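Local coordinates for protein endo-1,4-beta-xylanase 1 (Hypocrea jecorina, PDB 1XYN) that hydrolyses internal beta-1,4-xylosidic bonds in the main chain of xylan, a plant cell wall hemicellulose, releasing xylooligosaccharides and xylose, at residues Gly37-Thr41 with Gln174-Asn178; Ala46-Gly52 with Thr133-Val139; Phe54-Thr60 with Gly165-Ser171; Thr103-Asn107 with Ala145-Leu151. All blocks are in the same frame, centred on the assembly; numbering follows the deposited sequence.

In the fold
Residues 37-41, in one sheet of the family 11 beta-sandwich, come first along the chain, and meet the C-terminal strand of the other sheet in contact 1, which closes a loop enclosing the other three contacts. The next strand serves twice: 46-52 pairs with 133-139 in contact 2, and 54-60 pairs with 165-171 in contact 3, where the chain passes between sheets. These two loops cross. Contact 4 sets strand residues 103-107 against the end of helix 139-148; its loop nests inside that of contact 3 and crosses that of contact 2, whose edge strand leads straight into the helix. Contacts 1 and 2 touch through backbone bonds between S177 and N49 and between S175 and G51.

Contact 1: residues Gly37-Thr41 with Gln174-Asn178; sequences GVGWT and QSVSN
V38 and V176 form the apolar half of this contact, between strands that run nearly parallel (7° between their directions) with their axes 7.3 Å apart, a face-to-face spacing rather than that of bonded neighbours. The methyls V38 CG2 and V176 CG2 meet at 3.8 Å, the two side chains crossing at a slant. The other methyl, V176 CG1, stands anti to its backbone N (chi1 177°) and is thereby turned toward the indole, lying 3.7 Å from W40 CH2. The same methyl also rests 3.7 Å from V38 O, so it touches both the strand backbone and the ring.

Such packing belongs to the beta-sandwich of glycoside hydrolase family 11. Residues 37-41 belong to the sheet in which strand 34-40 pairs with 155-166, V38 and W40 bonding through the backbone to V161 and Q159, whereas 174-178 lie in the five-stranded sheet. F24 of that second sheet touches both valines and I48 touches W40, which widens the apolar layer.

The indole also meets the chain end. The six-membered part of the W40 ring reaches toward the C-terminal residue, and the side chain of N178 comes from the opposite direction to lie over one face, toward the rim, with ring and amide planes 41° apart; which end of the amide does so is doubtful. At the edge of the indole, near its plane, the backbone carbon S177 C lies 3.8 Å from W40 CZ2. A1, at the other end of the chain, touches both W40 and N178.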
loop_
_atom_site.group_PDB
_atom_site.type_symbol
_atom_site.label_atom_id
_atom_site.label_comp_id
_atom_site.label_asym_id
_atom_site.label_seq_id
_atom_site.Cartn_x
_atom_site.Cartn_y
_atom_site.Cartn_z
ATOM N N GLY A 37 -13.967 11.340 2.352
ATOM C CA GLY A 37 -14.655 11.974 3.458
ATOM C C GLY A 37 -14.298 13.438 3.494
ATOM O O GLY A 37 -13.509 13.905 2.672
ATOM N N VAL A 38 -14.869 14.163 4.447
ATOM C CA VAL A 38 -14.608 15.595 4.575
ATOM C C VAL A 38 -14.234 15.982 6.000
ATOM O O VAL A 38 -14.594 15.303 6.956
ATOM C CB VAL A 38 -15.824 16.441 4.099
ATOM C CG1 VAL A 38 -16.163 16.101 2.652
ATOM C CG2 VAL A 38 -17.027 16.226 5.004
ATOM N N GLY A 39 -13.520 17.086 6.142
ATOM C CA GLY A 39 -13.115 17.520 7.460
ATOM C C GLY A 39 -12.293 18.793 7.489
ATOM O O GLY A 39 -12.671 19.794 6.876
ATOM N N TRP A 40 -11.132 18.740 8.141
ATOM C CA TRP A 40 -10.301 19.926 8.290
ATOM C C TRP A 40 -8.830 19.736 7.945
ATOM O O TRP A 40 -8.261 18.667 8.146
ATOM C CB TRP A 40 -10.463 20.468 9.720
ATOM C CG TRP A 40 -11.916 20.663 10.107
ATOM C CD1 TRP A 40 -12.633 21.825 10.040
ATOM C CD2 TRP A 40 -12.846 19.645 10.533
ATOM N NE1 TRP A 40 -13.947 21.591 10.385
ATOM C CE2 TRP A 40 -14.105 20.266 10.690
ATOM C CE3 TRP A 40 -12.736 18.270 10.788
ATOM C CZ2 TRP A 40 -15.246 19.555 11.090
ATOM C CZ3 TRP A 40 -13.868 17.568 11.184
ATOM C CH2 TRP A 40 -15.108 18.212 11.330
ATOM N N THR A 41 -8.228 20.794 7.421
ATOM C CA THR A 41 -6.822 20.796 7.024
ATOM C C THR A 41 -5.858 20.560 8.200
ATOM O O THR A 41 -4.759 20.017 8.024
ATOM C CB THR A 41 -6.484 22.122 6.281
ATOM O OG1 THR A 41 -7.102 22.110 4.984
ATOM C CG2 THR A 41 -4.977 22.315 6.117
ATOM N N GLN A 174 -23.234 10.818 5.024
ATOM C CA GLN A 174 -22.875 11.333 6.332
ATOM C C GLN A 174 -22.791 12.850 6.434
ATOM O O GLN A 174 -22.337 13.519 5.514
ATOM C CB GLN A 174 -21.530 10.726 6.758
ATOM C CG GLN A 174 -21.575 9.227 7.081
ATOM C CD GLN A 174 -22.260 8.938 8.409
ATOM O OE1 GLN A 174 -22.011 9.618 9.400
ATOM N NE2 GLN A 174 -23.120 7.928 8.432
ATOM N N SER A 175 -23.200 13.368 7.586
ATOM C CA SER A 175 -23.162 14.795 7.896
ATOM C C SER A 175 -21.967 14.947 8.842
ATOM O O SER A 175 -21.862 14.208 9.818
ATOM C CB SER A 175 -24.450 15.209 8.616
ATOM O OG SER A 175 -25.601 14.719 7.935
ATOM N N VAL A 176 -21.086 15.903 8.555
ATOM C CA VAL A 176 -19.870 16.143 9.342
ATOM C C VAL A 176 -19.762 17.575 9.898
ATOM O O VAL A 176 -20.073 18.534 9.198
ATOM C CB VAL A 176 -18.621 15.876 8.459
ATOM C CG1 VAL A 176 -17.339 16.190 9.204
ATOM C CG2 VAL A 176 -18.635 14.444 7.955
ATOM N N SER A 177 -19.313 17.710 11.150
ATOM C CA SER A 177 -19.130 19.022 11.783
ATOM C C SER A 177 -18.430 18.965 13.146
ATOM O O SER A 177 -18.219 17.892 13.709
ATOM C CB SER A 177 -20.463 19.765 11.934
ATOM O OG SER A 177 -21.278 19.190 12.935
ATOM N N ASN A 178 -18.065 20.140 13.654
ATOM C CA ASN A 178 -17.407 20.285 14.951
ATOM C C ASN A 178 -17.534 21.731 15.418
ATOM O O ASN A 178 -18.325 22.477 14.806
ATOM C CB ASN A 178 -15.928 19.876 14.876
ATOM C CG ASN A 178 -15.083 20.842 14.076
ATOM O OD1 ASN A 178 -13.877 20.931 14.272
ATOM N ND2 ASN A 178 -15.705 21.553 13.154
ATOM O OXT ASN A 178 -16.835 22.115 16.374
#

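Contact 2: residues Ala46-Gly52 with Thr133-Val139; sequences APINFGG and TSGTVTV
F50 and G135 share the straightest bonds of this antiparallel pair: G135 N donates to F50 O at 2.9 Å, and F50 N to G135 O at 3.0 Å, the latter nearly in line with the carbonyl. I48 and V137 form the second hydrogen-bonded pair, V137 N giving to I48 O at 2.8 Å and I48 N to V137 O at 3.1 Å. Strand 135-137 is thus added as an outermost strand of the five-stranded sheet of the xylanase sandwich, and strand 48-56 is held on its other side by the C-terminal strand through S175 and S177.

Between these pairs, N49 and T136 are non-hydrogen-bonded neighbours whose side chains lie side by side on the face away from the core. T136 OG1 donates to N49 OD1 at 3.2 Å from well above the amide plane, 45° out of it. N49 ND2 turns instead to S177 O, in a weak bond.

The opposite face carries the packing. I48, V137 and V139 point inward, where V65 touches I48 and V137, and I78 touches V137 and V139. I48 CD1 slants across V139 CG1, and V139 CG2 also touches the carbonyl oxygen of A46. The chain of F50 is folded over its cross-strand neighbour: CG stands between the backbone N and the carbonyl carbon (chi1 67°), laying the ring along G135, an aromatic-over-glycine pairing in which the ring takes the place of the missing side chain. V137 CG2 approaches F50 CE1 to 3.6 Å, and G135 N sits 3.5 Å above the plane of the F50 ring, over its centre.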
loop_
_atom_site.group_PDB
_atom_site.type_symbol
_atom_site.label_atom_id
_atom_site.label_comp_id
_atom_site.label_asym_id
_atom_site.label_seq_id
_atom_site.Cartn_x
_atom_site.Cartn_y
_atom_site.Cartn_z
ATOM N N ALA A 46 -11.534 19.493 19.120
ATOM C CA ALA A 46 -12.976 19.686 19.058
ATOM C C ALA A 46 -13.742 18.406 18.785
ATOM O O ALA A 46 -13.397 17.653 17.883
ATOM C CB ALA A 46 -13.312 20.732 18.012
ATOM N N PRO A 47 -14.750 18.109 19.619
ATOM C CA PRO A 47 -15.579 16.911 19.466
ATOM C C PRO A 47 -16.256 16.918 18.095
ATOM O O PRO A 47 -16.981 17.857 17.747
ATOM C CB PRO A 47 -16.596 17.062 20.594
ATOM C CG PRO A 47 -15.778 17.717 21.667
ATOM C CD PRO A 47 -15.035 18.785 20.897
ATOM N N ILE A 48 -16.005 15.865 17.321
ATOM C CA ILE A 48 -16.554 15.731 15.983
ATOM C C ILE A 48 -17.904 15.016 15.908
ATOM O O ILE A 48 -18.059 13.896 16.396
ATOM C CB ILE A 48 -15.550 15.022 15.062
ATOM C CG1 ILE A 48 -14.241 15.807 15.011
ATOM C CG2 ILE A 48 -16.124 14.881 13.663
ATOM C CD1 ILE A 48 -13.150 15.104 14.211
ATOM N N ASN A 49 -18.866 15.677 15.270
ATOM C CA ASN A 49 -20.213 15.148 15.086
ATOM C C ASN A 49 -20.344 14.525 13.703
ATOM O O ASN A 49 -19.845 15.073 12.714
ATOM C CB ASN A 49 -21.243 16.270 15.213
ATOM C CG ASN A 49 -21.071 17.079 16.485
ATOM O OD1 ASN A 49 -21.742 16.825 17.488
ATOM N ND2 ASN A 49 -20.174 18.068 16.448
ATOM N N PHE A 50 -20.997 13.368 13.646
ATOM C CA PHE A 50 -21.227 12.651 12.395
ATOM C C PHE A 50 -22.614 12.022 12.484
ATOM O O PHE A 50 -23.151 11.834 13.573
ATOM C CB PHE A 50 -20.158 11.570 12.173
ATOM C CG PHE A 50 -20.218 10.434 13.166
ATOM C CD1 PHE A 50 -19.700 10.585 14.454
ATOM C CD2 PHE A 50 -20.814 9.222 12.818
ATOM C CE1 PHE A 50 -19.778 9.551 15.380
ATOM C CE2 PHE A 50 -20.900 8.179 13.735
ATOM C CZ PHE A 50 -20.381 8.346 15.022
ATOM N N GLY A 51 -23.215 11.722 11.345
ATOM C CA GLY A 51 -24.535 11.127 11.370
ATOM C C GLY A 51 -25.013 10.796 9.978
ATOM O O GLY A 51 -24.571 11.393 9.001
ATOM N N GLY A 52 -25.907 9.832 9.875
ATOM C CA GLY A 52 -26.405 9.463 8.571
ATOM C C GLY A 52 -26.498 7.968 8.439
ATOM O O GLY A 52 -26.806 7.267 9.402
ATOM N N THR A 133 -23.665 4.672 13.612
ATOM C CA THR A 133 -23.554 5.475 12.407
ATOM C C THR A 133 -23.920 6.935 12.674
ATOM O O THR A 133 -23.948 7.748 11.750
ATOM C CB THR A 133 -24.468 4.924 11.295
ATOM O OG1 THR A 133 -25.782 4.688 11.823
ATOM C CG2 THR A 133 -23.906 3.630 10.741
ATOM N N SER A 134 -24.165 7.264 13.943
ATOM C CA SER A 134 -24.541 8.623 14.357
ATOM C C SER A 134 -23.965 8.913 15.742
ATOM O O SER A 134 -24.065 8.073 16.640
ATOM C CB SER A 134 -26.070 8.744 14.447
ATOM O OG SER A 134 -26.716 8.186 13.314
ATOM N N GLY A 135 -23.371 10.088 15.926
ATOM C CA GLY A 135 -22.834 10.423 17.233
ATOM C C GLY A 135 -21.797 11.524 17.280
ATOM O O GLY A 135 -21.625 12.284 16.325
ATOM N N THR A 136 -21.149 11.641 18.433
ATOM C CA THR A 136 -20.099 12.627 18.660
ATOM C C THR A 136 -18.893 11.836 19.108
ATOM O O THR A 136 -19.029 10.851 19.832
ATOM C CB THR A 136 -20.456 13.599 19.796
ATOM O OG1 THR A 136 -21.664 14.289 19.475
ATOM C CG2 THR A 136 -19.331 14.610 20.017
ATOM N N VAL A 137 -17.719 12.266 18.668
ATOM C CA VAL A 137 -16.473 11.608 19.016
ATOM C C VAL A 137 -15.555 12.619 19.701
ATOM O O VAL A 137 -14.994 13.499 19.044
ATOM C CB VAL A 137 -15.766 11.044 17.747
ATOM C CG1 VAL A 137 -14.396 10.465 18.091
ATOM C CG2 VAL A 137 -16.621 9.990 17.104
ATOM N N THR A 138 -15.457 12.524 21.026
ATOM C CA THR A 138 -14.590 13.404 21.807
ATOM C C THR A 138 -13.153 12.928 21.547
ATOM O O THR A 138 -12.625 12.074 22.263
ATOM C CB THR A 138 -14.930 13.325 23.324
ATOM O OG1 THR A 138 -16.339 13.502 23.509
ATOM C CG2 THR A 138 -14.220 14.414 24.090
ATOM N N VAL A 139 -12.537 13.465 20.498
ATOM C CA VAL A 139 -11.185 13.078 20.109
ATOM C C VAL A 139 -10.082 13.144 21.169
ATOM O O VAL A 139 -9.136 12.351 21.119
ATOM C CB VAL A 139 -10.728 13.829 18.832
ATOM C CG1 VAL A 139 -11.543 13.366 17.636
ATOM C CG2 VAL A 139 -10.872 15.323 19.014
#

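Contact 3: residues Phe54-Thr60 with Gly165-Ser171; sequences FSVNSGT and GWGGSGS
S55 and S171, and further along T60 and W166, are the two hydrogen-bonded pairs that bind this antiparallel crossing, where two stretches of chain pass together from one sheet of the sandwich to the other. Among the backbone bonds, S55 N donates to S171 O at 2.8 Å and T60 N to W166 O at 2.9 Å, each answered by a return bond. Between them S169 O receives two weak bonds, from N57 N and S58 N. G167 and G168 form a G1 beta bulge facing T30, which bends the chain between its two strands.

Glycines let the backbones close up: a CB on G170 would clash with S55 O, and one on G59 with W166 O.

The aromatic contact is a CH-pi one. W166 CG stands between its backbone N and carbonyl carbon (chi1 64°), and the indole lies beside T60, whose CB is 3.9 Å from the centroid of the five-membered ring, over its face. T60 OG1 bonds instead to N84 O, while the indole also packs on T118 of the second subunit. With an alanine in place of W166, T60 CB and CG2 would probably lose the ring that covers them, and a gap is likely to open toward that subunit, close to E164, the predicted proton donor. Among side-chain bonds, S58 OG accepts from S169 N at 3.3 Å.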
loop_
_atom_site.group_PDB
_atom_site.type_symbol
_atom_site.label_atom_id
_atom_site.label_comp_id
_atom_site.label_asym_id
_atom_site.label_seq_id
_atom_site.Cartn_x
_atom_site.Cartn_y
_atom_site.Cartn_z
ATOM N N PHE A 54 -24.774 4.220 6.637
ATOM C CA PHE A 54 -23.536 3.564 6.257
ATOM C C PHE A 54 -23.869 2.089 6.132
ATOM O O PHE A 54 -24.001 1.379 7.135
ATOM C CB PHE A 54 -22.468 3.794 7.325
ATOM C CG PHE A 54 -21.176 3.079 7.056
ATOM C CD1 PHE A 54 -20.326 3.508 6.052
ATOM C CD2 PHE A 54 -20.806 1.979 7.823
ATOM C CE1 PHE A 54 -19.125 2.850 5.814
ATOM C CE2 PHE A 54 -19.613 1.321 7.596
ATOM C CZ PHE A 54 -18.769 1.758 6.588
ATOM N N SER A 55 -24.080 1.656 4.895
ATOM C CA SER A 55 -24.427 0.274 4.601
ATOM C C SER A 55 -23.300 -0.421 3.840
ATOM O O SER A 55 -22.703 0.156 2.933
ATOM C CB SER A 55 -25.719 0.237 3.788
ATOM O OG SER A 55 -26.138 -1.093 3.556
ATOM N N VAL A 56 -22.983 -1.647 4.249
ATOM C CA VAL A 56 -21.931 -2.434 3.609
ATOM C C VAL A 56 -22.569 -3.747 3.146
ATOM O O VAL A 56 -22.801 -4.657 3.946
ATOM C CB VAL A 56 -20.747 -2.692 4.593
ATOM C CG1 VAL A 56 -19.666 -3.537 3.943
ATOM C CG2 VAL A 56 -20.154 -1.371 5.047
ATOM N N ASN A 57 -22.899 -3.815 1.857
ATOM C CA ASN A 57 -23.536 -4.998 1.292
ATOM C C ASN A 57 -22.621 -6.218 1.335
ATOM O O ASN A 57 -23.080 -7.332 1.596
ATOM C CB ASN A 57 -23.986 -4.727 -0.151
ATOM C CG ASN A 57 -24.981 -3.577 -0.254
ATOM O OD1 ASN A 57 -24.678 -2.524 -0.819
ATOM N ND2 ASN A 57 -26.175 -3.778 0.284
ATOM N N SER A 58 -21.329 -5.994 1.107
ATOM C CA SER A 58 -20.338 -7.062 1.103
ATOM C C SER A 58 -18.954 -6.449 1.232
ATOM O O SER A 58 -18.800 -5.242 1.057
ATOM C CB SER A 58 -20.410 -7.832 -0.221
ATOM O OG SER A 58 -19.994 -7.018 -1.313
ATOM N N GLY A 59 -17.949 -7.277 1.512
ATOM C CA GLY A 59 -16.584 -6.782 1.651
ATOM C C GLY A 59 -16.301 -6.015 2.934
ATOM O O GLY A 59 -17.093 -6.050 3.871
ATOM N N THR A 60 -15.170 -5.311 2.969
ATOM C CA THR A 60 -14.760 -4.519 4.133
ATOM C C THR A 60 -15.262 -3.075 4.051
ATOM O O THR A 60 -15.112 -2.422 3.015
ATOM C CB THR A 60 -13.222 -4.461 4.257
ATOM O OG1 THR A 60 -12.693 -5.792 4.251
ATOM C CG2 THR A 60 -12.805 -3.747 5.542
ATOM N N GLY A 165 -13.136 1.312 2.141
ATOM C CA GLY A 165 -13.579 -0.027 1.816
ATOM C C GLY A 165 -12.882 -0.692 0.651
ATOM O O GLY A 165 -12.033 -0.097 -0.018
ATOM N N TRP A 166 -13.243 -1.953 0.444
ATOM C CA TRP A 166 -12.708 -2.782 -0.625
ATOM C C TRP A 166 -13.401 -4.137 -0.584
ATOM O O TRP A 166 -14.053 -4.482 0.408
ATOM C CB TRP A 166 -11.189 -2.973 -0.477
ATOM C CG TRP A 166 -10.743 -3.720 0.764
ATOM C CD1 TRP A 166 -10.624 -5.082 0.909
ATOM C CD2 TRP A 166 -10.263 -3.148 1.992
ATOM N NE1 TRP A 166 -10.088 -5.382 2.138
ATOM C CE2 TRP A 166 -9.858 -4.220 2.824
ATOM C CE3 TRP A 166 -10.132 -1.836 2.468
ATOM C CZ2 TRP A 166 -9.330 -4.018 4.104
ATOM C CZ3 TRP A 166 -9.607 -1.635 3.745
ATOM C CH2 TRP A 166 -9.212 -2.721 4.545
ATOM N N GLY A 167 -13.294 -4.874 -1.687
ATOM C CA GLY A 167 -13.885 -6.197 -1.779
ATOM C C GLY A 167 -15.396 -6.303 -1.858
ATOM O O GLY A 167 -15.948 -7.382 -1.634
ATOM N N GLY A 168 -16.077 -5.211 -2.182
ATOM C CA GLY A 168 -17.523 -5.281 -2.279
ATOM C C GLY A 168 -18.220 -3.969 -2.574
ATOM O O GLY A 168 -17.617 -3.031 -3.096
ATOM N N SER A 169 -19.498 -3.912 -2.216
ATOM C CA SER A 169 -20.311 -2.726 -2.434
ATOM C C SER A 169 -20.964 -2.201 -1.149
ATOM O O SER A 169 -20.969 -2.871 -0.103
ATOM C CB SER A 169 -21.386 -3.017 -3.482
ATOM O OG SER A 169 -22.259 -4.056 -3.062
ATOM N N GLY A 170 -21.492 -0.985 -1.240
ATOM C CA GLY A 170 -22.153 -0.364 -0.113
ATOM C C GLY A 170 -22.400 1.094 -0.421
ATOM O O GLY A 170 -22.083 1.562 -1.516
ATOM N N SER A 171 -22.948 1.818 0.548
ATOM C CA SER A 171 -23.228 3.238 0.385
ATOM C C SER A 171 -23.239 3.937 1.743
ATOM O O SER A 171 -23.431 3.298 2.774
ATOM C CB SER A 171 -24.564 3.447 -0.334
ATOM O OG SER A 171 -25.643 2.937 0.421
#

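Contact 4: residues Thr103-Asn107 with Ala145-Leu151; sequences TIWEN and AWASLGL
I104 and E106, on alternate positions of an extended strand, face W146 and L151 at the end of a helix, with I104 CA 7.7 Å from W146 CA and E106 CA 7.6 Å from L151 CA. The helix stops in a Schellman motif whose C-prime residue is G150, at positive phi: L151 N bonds to W146 O at 2.7 Å and G150 N to A147 O at 3.0 Å. W146 O also takes L149 N, the two donors reaching it from opposite faces of its plane. This turn swings L149 and L151 back toward the strand.

I104 is the centre of the apolar packing. With CG1 anti to the carbonyl carbon and the chain extended beyond it (chi2 173°), CD1 reaches the L149 CD1 methyl tip to tip at 3.6 Å and also touches A145 CB. Its branch methyl CG2 lies 3.6 Å from L151 CD1 and 3.7 Å from W146 CD1. A glycine in place of I104 would probably open a gap among A145, W146, L149 and L151, depriving the helix end of its main apolar partner on the strand. Two residues along the strand, E106 slides past L151 in the opposite sense, its carboxylate carbon CD 3.3 Å from L151 CD2; E106 OE1 has a long, weak ion pair with K92.

S126 OG bonds to W146 NE1 and the ring of Y76 meets the indole, which would hold its rotation. The single helix, 139-148, therefore packs on the larger sheet, where strand 90-97 supplies V95 beside I104 and A145, and strand 119-128 supplies Y124 beside E106 and L151.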
loop_
_atom_site.group_PDB
_atom_site.type_symbol
_atom_site.label_atom_id
_atom_site.label_comp_id
_atom_site.label_asym_id
_atom_site.label_seq_id
_atom_site.Cartn_x
_atom_site.Cartn_y
_atom_site.Cartn_z
ATOM N N THR A 103 -11.412 -0.700 21.769
ATOM C CA THR A 103 -10.196 -1.481 21.946
ATOM C C THR A 103 -9.120 -0.750 21.140
ATOM O O THR A 103 -9.310 -0.417 19.969
ATOM C CB THR A 103 -10.349 -2.954 21.491
ATOM O OG1 THR A 103 -10.552 -3.011 20.078
ATOM C CG2 THR A 103 -11.533 -3.600 22.186
ATOM N N ILE A 104 -8.029 -0.413 21.804
ATOM C CA ILE A 104 -6.943 0.304 21.164
ATOM C C ILE A 104 -5.937 -0.671 20.574
ATOM O O ILE A 104 -5.627 -1.687 21.188
ATOM C CB ILE A 104 -6.268 1.242 22.175
ATOM C CG1 ILE A 104 -7.315 2.210 22.737
ATOM C CG2 ILE A 104 -5.108 1.999 21.532
ATOM C CD1 ILE A 104 -6.806 3.079 23.861
ATOM N N TRP A 105 -5.483 -0.377 19.356
ATOM C CA TRP A 105 -4.505 -1.196 18.646
ATOM C C TRP A 105 -3.384 -0.310 18.137
ATOM O O TRP A 105 -3.562 0.891 17.942
ATOM C CB TRP A 105 -5.118 -1.868 17.405
ATOM C CG TRP A 105 -6.286 -2.744 17.646
ATOM C CD1 TRP A 105 -7.551 -2.353 17.991
ATOM C CD2 TRP A 105 -6.327 -4.164 17.503
ATOM N NE1 TRP A 105 -8.381 -3.443 18.059
ATOM C CE2 TRP A 105 -7.660 -4.571 17.768
ATOM C CE3 TRP A 105 -5.372 -5.136 17.172
ATOM C CZ2 TRP A 105 -8.064 -5.914 17.713
ATOM C CZ3 TRP A 105 -5.772 -6.473 17.112
ATOM C CH2 TRP A 105 -7.113 -6.847 17.384
ATOM N N GLU A 106 -2.219 -0.907 17.945
ATOM C CA GLU A 106 -1.080 -0.202 17.381
ATOM C C GLU A 106 -0.628 -1.124 16.263
ATOM O O GLU A 106 -0.576 -2.347 16.430
ATOM C CB GLU A 106 0.053 0.006 18.387
ATOM C CG GLU A 106 1.314 0.599 17.726
ATOM C CD GLU A 106 2.318 1.197 18.711
ATOM O OE1 GLU A 106 2.621 0.551 19.738
ATOM O OE2 GLU A 106 2.812 2.319 18.451
ATOM N N ASN A 107 -0.332 -0.540 15.110
ATOM C CA ASN A 107 0.093 -1.317 13.963
ATOM C C ASN A 107 1.171 -0.546 13.244
ATOM O O ASN A 107 1.399 0.627 13.530
ATOM C CB ASN A 107 -1.097 -1.558 13.031
ATOM C CG ASN A 107 -0.765 -2.500 11.892
ATOM O OD1 ASN A 107 0.074 -3.395 12.033
ATOM N ND2 ASN A 107 -1.431 -2.318 10.761
ATOM N N ALA A 145 -5.818 8.619 25.974
ATOM C CA ALA A 145 -5.699 7.170 26.141
ATOM C C ALA A 145 -4.528 6.612 25.333
ATOM O O ALA A 145 -3.798 5.733 25.797
ATOM C CB ALA A 145 -6.976 6.496 25.733
ATOM N N TRP A 146 -4.338 7.145 24.131
ATOM C CA TRP A 146 -3.253 6.707 23.273
ATOM C C TRP A 146 -1.911 7.066 23.903
ATOM O O TRP A 146 -1.023 6.222 24.012
ATOM C CB TRP A 146 -3.385 7.332 21.874
ATOM C CG TRP A 146 -4.552 6.794 21.050
ATOM C CD1 TRP A 146 -5.327 5.689 21.323
ATOM C CD2 TRP A 146 -5.058 7.341 19.823
ATOM N NE1 TRP A 146 -6.275 5.522 20.339
ATOM C CE2 TRP A 146 -6.135 6.517 19.408
ATOM C CE3 TRP A 146 -4.709 8.443 19.035
ATOM C CZ2 TRP A 146 -6.860 6.765 18.240
ATOM C CZ3 TRP A 146 -5.432 8.686 17.876
ATOM C CH2 TRP A 146 -6.496 7.848 17.492
ATOM N N ALA A 147 -1.787 8.310 24.356
ATOM C CA ALA A 147 -0.559 8.792 24.981
ATOM C C ALA A 147 -0.199 7.989 26.226
ATOM O O ALA A 147 0.966 7.634 26.411
ATOM C CB ALA A 147 -0.693 10.270 25.332
ATOM N N SER A 148 -1.206 7.667 27.042
ATOM C CA SER A 148 -0.993 6.915 28.281
ATOM C C SER A 148 -0.502 5.486 28.065
ATOM O O SER A 148 0.097 4.891 28.964
ATOM C CB SER A 148 -2.256 6.915 29.154
ATOM O OG SER A 148 -3.298 6.142 28.596
ATOM N N LEU A 149 -0.753 4.944 26.875
ATOM C CA LEU A 149 -0.323 3.595 26.527
ATOM C C LEU A 149 0.956 3.620 25.695
ATOM O O LEU A 149 1.390 2.586 25.181
ATOM C CB LEU A 149 -1.428 2.872 25.761
ATOM C CG LEU A 149 -2.715 2.609 26.552
ATOM C CD1 LEU A 149 -3.835 2.134 25.625
ATOM C CD2 LEU A 149 -2.445 1.590 27.644
ATOM N N GLY A 150 1.560 4.800 25.571
ATOM C CA GLY A 150 2.787 4.930 24.799
ATOM C C GLY A 150 2.603 5.248 23.319
ATOM O O GLY A 150 3.564 5.238 22.550
ATOM N N LEU A 151 1.360 5.487 22.911
ATOM C CA LEU A 151 1.062 5.827 21.524
ATOM C C LEU A 151 1.208 7.347 21.403
ATOM O O LEU A 151 0.267 8.112 21.626
ATOM C CB LEU A 151 -0.342 5.331 21.133
ATOM C CG LEU A 151 -0.616 3.838 21.389
ATOM C CD1 LEU A 151 -1.909 3.412 20.715
ATOM C CD2 LEU A 151 0.537 2.990 20.878
#